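Local structure of GTP cyclohydrolase 1 type 2 homolog (Staphylococcus aureus subsp. aureus, 3LNL) at residues 22-27 with 101-106; 38-43 with 62-67; 136-141 with 202-207; 304-309 with 326-331. The protein is of unknown function but binds zinc in a dinuclear centre and assembles into a toroid-shaped homohexamer whose openings are capped by PII-like domain trimers. The protein carries 2 engineered substitutions. One frame throughout, in Å; residues are numbered along the deposited sequence.

Contact 1: residues 22-27 with 101-106; sequences TAESWD and MHTNLD. With ZN (zinc ion), chain G.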
# COMPACT_ATOMS: atom_id res chain seq x y z
N THR B 22 3.59 21.98 -14.49
CA THR B 22 2.26 21.52 -14.81
C THR B 22 2.26 20.09 -15.32
O THR B 22 1.18 19.53 -15.57
CB THR B 22 1.53 22.47 -15.77
OG1 THR B 22 2.21 22.54 -17.03
CG2 THR B 22 1.41 23.91 -15.10
N ALA B 23 3.46 19.51 -15.51
CA ALA B 23 3.55 18.08 -15.86
C ALA B 23 3.08 17.23 -14.69
O ALA B 23 3.15 17.67 -13.55
CB ALA B 23 4.99 17.70 -16.28
N GLU B 24 2.59 16.02 -14.96
CA GLU B 24 2.14 15.10 -13.90
C GLU B 24 3.35 14.70 -13.09
O GLU B 24 4.46 14.72 -13.60
CB GLU B 24 1.47 13.85 -14.48
CG GLU B 24 0.33 14.13 -15.42
CD GLU B 24 -0.91 14.55 -14.70
OE1 GLU B 24 -1.77 15.20 -15.34
OE2 GLU B 24 -1.05 14.18 -13.52
N SER B 25 3.15 14.33 -11.83
CA SER B 25 4.26 14.03 -10.93
C SER B 25 5.00 12.74 -11.28
O SER B 25 6.16 12.61 -10.96
CB SER B 25 3.76 13.94 -9.48
OG SER B 25 2.86 12.86 -9.39
N TRP B 26 4.34 11.80 -11.97
CA TRP B 26 5.03 10.61 -12.49
C TRP B 26 5.88 10.86 -13.76
O TRP B 26 6.59 9.98 -14.17
CB TRP B 26 4.03 9.46 -12.78
CG TRP B 26 2.88 9.88 -13.64
CD1 TRP B 26 1.62 10.20 -13.20
CD2 TRP B 26 2.87 10.04 -15.07
NE1 TRP B 26 0.84 10.59 -14.29
CE2 TRP B 26 1.57 10.49 -15.44
CE3 TRP B 26 3.82 9.87 -16.06
CZ2 TRP B 26 1.22 10.77 -16.74
CZ3 TRP B 26 3.46 10.15 -17.39
CH2 TRP B 26 2.16 10.59 -17.70
N ASP B 27 5.73 12.03 -14.40
CA ASP B 27 6.32 12.25 -15.71
C ASP B 27 7.82 12.57 -15.56
O ASP B 27 8.32 12.78 -14.43
CB ASP B 27 5.59 13.41 -16.39
CG ASP B 27 5.66 13.38 -17.88
OD1 ASP B 27 6.35 12.53 -18.48
OD2 ASP B 27 4.99 14.28 -18.48
N MET B 101 9.15 17.95 -23.47
CA MET B 101 7.98 18.74 -23.06
C MET B 101 6.80 17.81 -23.21
O MET B 101 6.15 17.77 -24.28
CB MET B 101 7.87 20.00 -23.94
CG MET B 101 9.02 21.03 -23.68
SD MET B 101 8.81 22.42 -24.79
CE MET B 101 7.55 23.37 -23.88
N HIS B 102 6.55 17.04 -22.13
CA HIS B 102 5.59 15.96 -22.20
C HIS B 102 4.23 16.37 -21.66
O HIS B 102 3.57 17.19 -22.31
CB HIS B 102 6.12 14.69 -21.56
CG HIS B 102 5.29 13.49 -21.88
ND1 HIS B 102 5.08 12.46 -20.99
CD2 HIS B 102 4.56 13.20 -22.99
CE1 HIS B 102 4.28 11.56 -21.55
NE2 HIS B 102 3.94 11.99 -22.75
N THR B 103 3.82 15.91 -20.47
CA THR B 103 2.46 16.20 -20.05
C THR B 103 2.26 17.71 -19.78
O THR B 103 1.14 18.16 -19.90
CB THR B 103 1.96 15.34 -18.88
OG1 THR B 103 2.80 15.51 -17.74
CG2 THR B 103 1.89 13.83 -19.29
N ASN B 104 3.30 18.51 -19.47
CA ASN B 104 3.14 19.98 -19.51
C ASN B 104 2.59 20.52 -20.83
O ASN B 104 1.78 21.45 -20.86
CB ASN B 104 4.39 20.77 -19.02
CG ASN B 104 5.67 20.39 -19.74
OD1 ASN B 104 5.90 19.21 -20.07
ND2 ASN B 104 6.51 21.41 -20.02
N LEU B 105 2.97 19.92 -21.94
CA LEU B 105 2.42 20.33 -23.23
C LEU B 105 1.03 19.74 -23.48
O LEU B 105 0.24 20.37 -24.17
CB LEU B 105 3.39 19.96 -24.36
CG LEU B 105 3.14 20.62 -25.70
CD1 LEU B 105 3.50 22.12 -25.67
CD2 LEU B 105 3.99 19.82 -26.75
N ASP B 106 0.73 18.55 -22.92
CA ASP B 106 -0.63 17.97 -23.01
C ASP B 106 -1.68 18.83 -22.32
O ASP B 106 -2.84 18.82 -22.74
CB ASP B 106 -0.70 16.53 -22.43
CG ASP B 106 -0.03 15.51 -23.35
OD1 ASP B 106 -0.37 15.57 -24.57
OD2 ASP B 106 0.80 14.68 -22.87
ZN ZN G . 0.67 13.68 -24.95
O HOH W 1 1.67 23.80 -19.55
O HOH W 2 1.78 11.99 -24.41
O HOH W 3 -0.86 12.25 -24.31

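Contact 2: residues 38-43 with 62-67; sequences VEVTGV and YNTIIS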
# COMPACT_ATOMS: atom_id res chain seq x y z
N VAL B 38 25.72 24.72 -22.71
CA VAL B 38 26.04 24.66 -24.13
C VAL B 38 25.20 25.62 -24.95
O VAL B 38 24.04 25.78 -24.71
CB VAL B 38 25.93 23.17 -24.67
CG1 VAL B 38 25.79 23.15 -26.16
CG2 VAL B 38 27.24 22.42 -24.25
N GLU B 39 25.82 26.24 -25.95
CA GLU B 39 25.15 27.19 -26.84
C GLU B 39 24.23 26.44 -27.84
O GLU B 39 24.67 25.45 -28.41
CB GLU B 39 26.23 28.08 -27.52
CG GLU B 39 25.70 28.98 -28.56
CD GLU B 39 26.70 29.98 -29.12
OE1 GLU B 39 27.79 30.24 -28.54
OE2 GLU B 39 26.29 30.51 -30.18
N VAL B 40 22.98 26.87 -28.01
CA VAL B 40 22.02 26.24 -28.91
C VAL B 40 22.30 26.63 -30.35
O VAL B 40 22.36 27.82 -30.66
CB VAL B 40 20.58 26.64 -28.57
CG1 VAL B 40 19.56 26.04 -29.57
CG2 VAL B 40 20.23 26.22 -27.12
N THR B 41 22.50 25.65 -31.22
CA THR B 41 22.81 25.95 -32.62
C THR B 41 21.59 25.87 -33.51
O THR B 41 21.57 26.41 -34.60
CB THR B 41 23.87 24.97 -33.20
OG1 THR B 41 23.36 23.62 -33.12
CG2 THR B 41 25.24 25.11 -32.50
N GLY B 42 20.54 25.21 -33.02
CA GLY B 42 19.32 25.05 -33.78
C GLY B 42 18.43 24.10 -33.02
O GLY B 42 18.94 23.30 -32.22
N VAL B 43 17.12 24.18 -33.27
CA VAL B 43 16.13 23.34 -32.58
C VAL B 43 15.24 22.52 -33.57
O VAL B 43 14.63 23.08 -34.48
CB VAL B 43 15.21 24.21 -31.62
CG1 VAL B 43 14.12 23.33 -30.88
CG2 VAL B 43 16.09 25.04 -30.60
N TYR B 62 21.86 20.99 -36.06
CA TYR B 62 21.17 21.40 -34.84
C TYR B 62 21.61 20.55 -33.63
O TYR B 62 21.68 19.33 -33.74
CB TYR B 62 19.66 21.28 -35.01
CG TYR B 62 19.05 22.13 -36.11
CD1 TYR B 62 19.77 23.13 -36.77
CD2 TYR B 62 17.74 21.94 -36.47
CE1 TYR B 62 19.18 23.94 -37.76
CE2 TYR B 62 17.15 22.71 -37.48
CZ TYR B 62 17.86 23.71 -38.10
OH TYR B 62 17.20 24.41 -39.08
N ASN B 63 21.83 21.20 -32.48
CA ASN B 63 22.32 20.48 -31.30
C ASN B 63 21.27 20.35 -30.22
O ASN B 63 21.59 19.91 -29.12
CB ASN B 63 23.61 21.10 -30.75
CG ASN B 63 23.37 22.41 -30.04
OD1 ASN B 63 22.29 22.96 -30.18
ND2 ASN B 63 24.35 22.91 -29.30
N THR B 64 20.02 20.67 -30.54
CA THR B 64 18.93 20.60 -29.56
C THR B 64 17.70 19.99 -30.18
O THR B 64 17.24 20.43 -31.27
CB THR B 64 18.61 22.01 -29.01
OG1 THR B 64 19.81 22.58 -28.50
CG2 THR B 64 17.51 21.98 -27.89
N ILE B 65 17.16 18.97 -29.49
CA ILE B 65 15.93 18.31 -29.87
C ILE B 65 14.98 18.53 -28.74
O ILE B 65 15.34 18.28 -27.58
CB ILE B 65 16.11 16.80 -30.19
CG1 ILE B 65 17.09 16.65 -31.37
CG2 ILE B 65 14.72 16.06 -30.49
CD1 ILE B 65 17.59 15.22 -31.65
N ILE B 66 13.77 19.00 -29.07
CA ILE B 66 12.67 19.01 -28.12
C ILE B 66 11.60 17.97 -28.57
O ILE B 66 10.97 18.13 -29.63
CB ILE B 66 11.98 20.38 -28.03
CG1 ILE B 66 12.96 21.48 -27.63
CG2 ILE B 66 10.82 20.28 -26.94
CD1 ILE B 66 12.36 22.90 -27.66
N SER B 67 11.41 16.93 -27.77
CA SER B 67 10.43 15.92 -28.08
C SER B 67 9.25 16.06 -27.13
O SER B 67 9.36 16.70 -26.08
CB SER B 67 11.04 14.50 -27.97
OG SER B 67 11.29 14.14 -26.60

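Contact 3: residues 136-141 with 202-207; sequences YKVQTY and IEFMID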
# COMPACT_ATOMS: atom_id res chain seq x y z
N TYR B 136 -2.60 31.74 -1.30
CA TYR B 136 -3.00 32.17 0.04
C TYR B 136 -3.49 33.59 0.04
O TYR B 136 -2.89 34.47 -0.60
CB TYR B 136 -1.85 32.07 1.03
CG TYR B 136 -1.45 30.67 1.33
CD1 TYR B 136 -0.36 30.10 0.70
CD2 TYR B 136 -2.17 29.90 2.24
CE1 TYR B 136 0.01 28.79 0.97
CE2 TYR B 136 -1.81 28.60 2.51
CZ TYR B 136 -0.72 28.05 1.87
OH TYR B 136 -0.35 26.75 2.14
N LYS B 137 -4.58 33.83 0.76
CA LYS B 137 -4.95 35.19 1.09
C LYS B 137 -4.27 35.53 2.42
O LYS B 137 -4.56 34.91 3.45
CB LYS B 137 -6.46 35.36 1.17
CG LYS B 137 -6.91 36.80 0.98
CD LYS B 137 -8.46 36.84 1.03
CE LYS B 137 -9.05 37.57 -0.18
NZ LYS B 137 -10.52 37.23 -0.29
N VAL B 138 -3.32 36.46 2.35
CA VAL B 138 -2.61 36.96 3.51
C VAL B 138 -3.44 38.04 4.14
O VAL B 138 -3.91 38.95 3.44
CB VAL B 138 -1.24 37.55 3.10
CG1 VAL B 138 -0.42 37.96 4.36
CG2 VAL B 138 -0.46 36.53 2.28
N GLN B 139 -3.65 37.94 5.45
CA GLN B 139 -4.38 38.93 6.22
C GLN B 139 -3.51 39.41 7.38
O GLN B 139 -3.10 38.61 8.22
CB GLN B 139 -5.70 38.35 6.78
CG GLN B 139 -6.72 38.05 5.66
CD GLN B 139 -8.05 37.47 6.15
OE1 GLN B 139 -9.09 37.69 5.52
NE2 GLN B 139 -8.03 36.74 7.27
N THR B 140 -3.22 40.70 7.41
CA THR B 140 -2.59 41.32 8.57
C THR B 140 -3.48 42.46 9.12
O THR B 140 -4.32 43.01 8.42
CB THR B 140 -1.16 41.87 8.27
OG1 THR B 140 -0.46 40.99 7.38
CG2 THR B 140 -0.37 41.98 9.55
N TYR B 141 -3.27 42.75 10.40
CA TYR B 141 -3.99 43.79 11.12
C TYR B 141 -2.99 44.84 11.58
O TYR B 141 -1.95 44.50 12.16
CB TYR B 141 -4.73 43.15 12.29
CG TYR B 141 -5.67 42.06 11.83
CD1 TYR B 141 -5.21 40.77 11.57
CD2 TYR B 141 -7.03 42.33 11.62
CE1 TYR B 141 -6.08 39.77 11.13
CE2 TYR B 141 -7.90 41.34 11.18
CZ TYR B 141 -7.41 40.06 10.94
OH TYR B 141 -8.27 39.08 10.50
N ILE B 202 -5.56 44.58 6.38
CA ILE B 202 -5.10 44.62 5.00
C ILE B 202 -5.01 43.18 4.46
O ILE B 202 -4.57 42.28 5.17
CB ILE B 202 -3.72 45.30 4.87
CG1 ILE B 202 -3.62 46.52 5.80
CG2 ILE B 202 -3.46 45.72 3.42
CD1 ILE B 202 -2.32 47.35 5.63
N GLU B 203 -5.44 42.98 3.22
CA GLU B 203 -5.42 41.66 2.57
C GLU B 203 -4.69 41.71 1.21
O GLU B 203 -4.71 42.73 0.51
CB GLU B 203 -6.83 41.13 2.34
CG GLU B 203 -7.80 41.30 3.53
CD GLU B 203 -9.22 40.81 3.22
OE1 GLU B 203 -10.09 40.87 4.13
OE2 GLU B 203 -9.49 40.36 2.08
N PHE B 204 -4.07 40.61 0.85
CA PHE B 204 -3.49 40.45 -0.47
C PHE B 204 -3.23 38.97 -0.76
O PHE B 204 -3.34 38.11 0.13
CB PHE B 204 -2.21 41.29 -0.62
CG PHE B 204 -1.14 40.95 0.38
CD1 PHE B 204 -0.08 40.10 0.03
CD2 PHE B 204 -1.17 41.48 1.66
CE1 PHE B 204 0.92 39.79 0.94
CE2 PHE B 204 -0.17 41.18 2.57
CZ PHE B 204 0.88 40.33 2.20
N MET B 205 -2.89 38.71 -2.02
CA MET B 205 -2.71 37.34 -2.52
C MET B 205 -1.25 37.00 -2.65
O MET B 205 -0.45 37.86 -2.98
CB MET B 205 -3.40 37.20 -3.87
CG MET B 205 -4.91 37.39 -3.80
SD MET B 205 -5.66 36.15 -2.69
CE MET B 205 -5.39 34.63 -3.68
N ILE B 206 -0.91 35.76 -2.35
CA ILE B 206 0.40 35.23 -2.71
C ILE B 206 0.22 33.84 -3.32
O ILE B 206 -0.75 33.13 -3.04
CB ILE B 206 1.34 35.14 -1.48
CG1 ILE B 206 0.71 34.28 -0.37
CG2 ILE B 206 1.71 36.55 -0.97
CD1 ILE B 206 1.71 33.60 0.57
N ASP B 207 1.17 33.47 -4.17
CA ASP B 207 1.27 32.09 -4.64
C ASP B 207 1.76 31.25 -3.47
O ASP B 207 2.36 31.79 -2.53
CB ASP B 207 2.28 31.98 -5.78
CG ASP B 207 1.88 32.80 -6.98
OD1 ASP B 207 0.68 33.12 -7.09
OD2 ASP B 207 2.76 33.12 -7.81

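Contact 4: residues 304-309 with 326-331; sequences VFVTGD and IDINHY. With ZN (zinc ion), chain F.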
# COMPACT_ATOMS: atom_id res chain seq x y z
N VAL B 304 -18.83 13.12 -28.26
CA VAL B 304 -17.85 12.11 -28.65
C VAL B 304 -16.53 12.48 -27.98
O VAL B 304 -16.23 13.67 -27.72
CB VAL B 304 -17.70 12.02 -30.23
CG1 VAL B 304 -17.24 13.39 -30.84
CG2 VAL B 304 -16.75 10.87 -30.65
N PHE B 305 -15.81 11.43 -27.61
CA PHE B 305 -14.53 11.50 -27.00
C PHE B 305 -13.51 11.00 -28.00
O PHE B 305 -13.58 9.87 -28.44
CB PHE B 305 -14.49 10.68 -25.74
CG PHE B 305 -13.19 10.80 -24.99
CD1 PHE B 305 -12.83 11.99 -24.37
CD2 PHE B 305 -12.29 9.72 -24.93
CE1 PHE B 305 -11.66 12.10 -23.65
CE2 PHE B 305 -11.09 9.83 -24.24
CZ PHE B 305 -10.76 11.02 -23.60
N VAL B 306 -12.56 11.86 -28.36
CA VAL B 306 -11.54 11.57 -29.35
C VAL B 306 -10.21 11.36 -28.68
O VAL B 306 -9.73 12.22 -27.89
CB VAL B 306 -11.39 12.73 -30.36
CG1 VAL B 306 -10.25 12.43 -31.38
CG2 VAL B 306 -12.74 13.01 -31.08
N THR B 307 -9.59 10.20 -28.96
CA THR B 307 -8.32 9.86 -28.34
C THR B 307 -7.58 8.81 -29.19
O THR B 307 -7.98 8.54 -30.32
CB THR B 307 -8.52 9.39 -26.87
OG1 THR B 307 -7.28 9.44 -26.17
CG2 THR B 307 -9.10 7.95 -26.75
N GLY B 308 -6.52 8.24 -28.64
CA GLY B 308 -5.79 7.13 -29.27
C GLY B 308 -5.69 5.93 -28.37
O GLY B 308 -6.14 5.98 -27.22
N ASP B 309 -5.12 4.84 -28.92
CA ASP B 309 -4.82 3.58 -28.20
C ASP B 309 -6.08 2.99 -27.54
O ASP B 309 -6.00 2.50 -26.43
CB ASP B 309 -3.75 3.79 -27.09
CG ASP B 309 -2.30 3.83 -27.60
OD1 ASP B 309 -2.01 3.42 -28.72
OD2 ASP B 309 -1.41 4.27 -26.81
N ILE B 326 -13.92 8.09 -30.86
CA ILE B 326 -13.09 7.97 -32.05
C ILE B 326 -11.63 7.75 -31.62
O ILE B 326 -11.05 8.53 -30.85
CB ILE B 326 -13.17 9.20 -33.03
CG1 ILE B 326 -14.61 9.49 -33.44
CG2 ILE B 326 -12.32 8.92 -34.28
CD1 ILE B 326 -14.86 10.80 -34.12
N ASP B 327 -11.05 6.69 -32.16
CA ASP B 327 -9.62 6.43 -32.09
C ASP B 327 -8.94 7.04 -33.29
O ASP B 327 -9.00 6.50 -34.39
CB ASP B 327 -9.38 4.92 -32.02
CG ASP B 327 -7.96 4.54 -31.62
OD1 ASP B 327 -7.05 5.40 -31.66
OD2 ASP B 327 -7.76 3.35 -31.26
N ILE B 328 -8.25 8.15 -33.07
CA ILE B 328 -7.45 8.78 -34.13
C ILE B 328 -5.98 8.29 -34.13
O ILE B 328 -5.14 8.78 -34.93
CB ILE B 328 -7.45 10.30 -34.04
CG1 ILE B 328 -6.98 10.78 -32.67
CG2 ILE B 328 -8.81 10.83 -34.43
CD1 ILE B 328 -6.68 12.35 -32.62
N ASN B 329 -5.71 7.34 -33.23
CA ASN B 329 -4.38 6.79 -32.96
C ASN B 329 -3.56 7.72 -32.09
O ASN B 329 -3.74 8.95 -32.09
CB ASN B 329 -3.68 6.37 -34.27
CG ASN B 329 -4.53 5.40 -35.11
OD1 ASN B 329 -5.13 4.47 -34.56
ND2 ASN B 329 -4.66 5.69 -36.41
N HIS B 330 -2.74 7.13 -31.24
CA HIS B 330 -1.87 7.87 -30.36
C HIS B 330 -0.91 8.69 -31.22
O HIS B 330 -0.60 9.84 -30.87
CB HIS B 330 -1.11 6.85 -29.53
CG HIS B 330 -0.33 7.38 -28.37
ND1 HIS B 330 -0.28 6.69 -27.16
CD2 HIS B 330 0.46 8.47 -28.23
CE1 HIS B 330 0.54 7.34 -26.34
NE2 HIS B 330 0.93 8.46 -26.92
N TYR B 331 -0.47 8.09 -32.35
CA TYR B 331 0.43 8.77 -33.25
C TYR B 331 -0.05 10.16 -33.72
O TYR B 331 0.79 11.01 -34.10
CB TYR B 331 0.84 7.89 -34.45
CG TYR B 331 1.93 8.53 -35.26
CD1 TYR B 331 3.21 8.66 -34.72
CD2 TYR B 331 1.67 9.12 -36.48
CE1 TYR B 331 4.22 9.34 -35.38
CE2 TYR B 331 2.68 9.79 -37.18
CZ TYR B 331 3.97 9.91 -36.60
OH TYR B 331 4.97 10.55 -37.27
ZN ZN F . 1.63 10.41 -25.88
O HOH W 4 -2.81 4.14 -31.08
O HOH W 5 2.52 9.04 -24.34
O HOH W 6 -0.20 10.07 -24.66
O HOH W 2 1.78 11.99 -24.41

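Contact 1: residues 22-27 with 101-106
A23 and N104 approach to 4.1 Å, CA to CA, where the loop 22-27, ending in a type I turn from E24 to D27, is laid against the short helix 103-106. T103 sits at the middle of the contact and uses its hydroxyl both ways: OG1 accepts from E24 N at 2.8 Å and donates to D27 OD2 at 2.6 Å. With OG1 placed between backbone N and carbonyl carbon (chi1 60°), hydroxyl and amide of T103 converge on the same oxygen. T103 N reaches D27 OD2 at 2.8 Å, nearly in line with the C-O bond, while the hydroxyl comes in on the anti side. The methyl branch of T103 lies against the indole of W26, CG2 to CH2 3.6 Å; E24 CB covers one face of that ring near its rim.

The other carboxylate oxygen holds H102. ND1 donates to D27 OD1 at 2.8 Å, almost straight at 170°, exactly in the ring plane and on the syn side of the oxygen, with ring and carboxylate planes 71° apart. At its far edge the imidazole puts NE2 2.7 Å from a water O that bridges the two zinc ions. A turn further on, D106 grips one zinc with both carboxylate oxygens, OD1 at 2.2 Å; H68 and E333 also bind this ion. H102 is thus a second-shell residue of the dinuclear zinc site of this NIF3-family protein, touching its bridging water, and D27 stands behind it and holds the imidazole.

Contact 2: residues 38-43 with 62-67
N63 turns its side-chain amide into the bend of residues 38-43 and makes the tightest part of the contact. Its CG stands between backbone N and carbonyl carbon (chi1 74°), which swings the amide toward the loop. OD1 is gripped from opposite faces of its plane: T41 N donates at 2.9 Å, nearly straight (174°), and T64 OG1 at 3.0 Å. T41, though exposed, is thus held at its N, and its OG1 is bonded to G61 O. On the other branch ND2 points close to its amide plane at E39 O, 2.7 Å away. Beside this knot, G42 has no side chain to hold off the Y62 ring, whose CD1 comes to 3.6 Å from G42 CA; V43 N lies over one face of the same ring.

Further in, the contact turns apolar. V43 CG1 meets I66 CD1 at 3.7 Å, and L344 of helix 336-350 packs on both side chains. The backbone pairing here is only beginning: T64 N to G42 O, 3.3 Å, is a weak bond.

The outer end is looser. V38 brings just CG1 to N63 ND2, 3.5 Å, and the exposed E39 has its CB directed away from 62-67 and offers the contact its carbonyl. Strands 43-46 and 64-67 start side by side and parallel, joined through helix 51-60, so this is the mouth of a beta-alpha-beta crossover in the N-terminal NIF3 domain.

Contact 3: residues 136-141 with 202-207
I202 opens the pairing with T140, to which it is bonded through both its N and its O; I202 N to T140 O is 2.9 Å. Its side chain turns to helix 147-156, packing on V147 and F150.

On the other face of the sheet, E203 lies alongside Q139, both pointing the same way, with OE1 to Q139 OE1 at 3.6 Å. K201 NZ bonds to both oxygens, which probably offsets their closeness. E203 OE2 lies 3.6 Å from K137 CE and bonds to Y141 OH of a neighbouring subunit. The lysine end is less surely placed; D230 of that subunit is its apparent partner.

F204 follows, back on the face of V138. With CG tucked between its backbone N and carbonyl carbon (chi1 59°), the ring folds over its strand neighbour: V138 CB stands 3.8 Å from the ring centroid, 16° off the normal, in a CH-pi contact. F204 O takes V138 N at 2.8 Å.

M205 bends its chain so that SD rests 3.9 Å from K137 CG. I206 then sets CG1 3.7 Å from Y136 CB, also touches V138 CG2, and closes the ladder with two bonds to Y136.

Six backbone bonds thus lock this antiparallel pair of the PII-like domain. The face of V138, F204 and I206 is mainly apolar, with helix 147-156 against I202 at one end; the other carries a charged network that runs into the next subunit, consistent with the trimeric lids of the hexamer.

Contact 4: residues 304-309 with 326-331
F305 and T307 hold the adjacent strand by backbone bonds on alternate residues, the parallel pattern: F305 O accepts from I326 N, T307 N donates to I326 O at 2.9 Å, and I328 N reaches T307 O at 2.8 Å.

The apolar contacts share one face of the sheet. V304 CG2 touches I326 CG1 at 3.8 Å, and V306 CG1 meets I328 CG2 at 3.7 Å, the two side chains crossing at about a right angle; helix 254-264 packs on V304, I326 and I328.

Polar groups gather toward the C-terminal side of the pair. D327 OD1 accepts from N329 N, an Asx turn, while its OD2 pairs with R271. D309 OD2 receives H330 ND1 at 2.7 Å and 168°, in the imidazole plane but 55° out of the carboxylate plane. A water links D309 OD1, 2.6 Å from its O, to H330 N.

On the ring's other nitrogen, H330 NE2 binds zinc at 2.3 Å, beside H69 and E333. H312 of a neighbouring subunit stacks on the ring. With ND1 committed as donor to D309, the rotation of H330 is fixed and NE2 is presented to the metal, so the carboxylate orients a zinc ligand from the second shell.

How the contacts relate
Along the chain, contact 2 falls between the two segments of contact 1; contact 3 and then contact 4 follow. Contacts 1 and 2 belong to the N-terminal part of the fold and touch, since M101, directly after strand 97-100, meets strand 64-67 at I66 and S67. Contact 4 comes from the C-terminal NIF3 part, yet its nearest atoms are only about 6 Å from contact 1, and one zinc-bridging water belongs to both, so the dinuclear site is assembled where the two NIF3 halves face each other. Contact 3 stands apart in the PII-like domain, its centre about 45 Å from that of contact 4, although both reach one mixed sheet, linked through strands 125-142, 240-253 and 279-285.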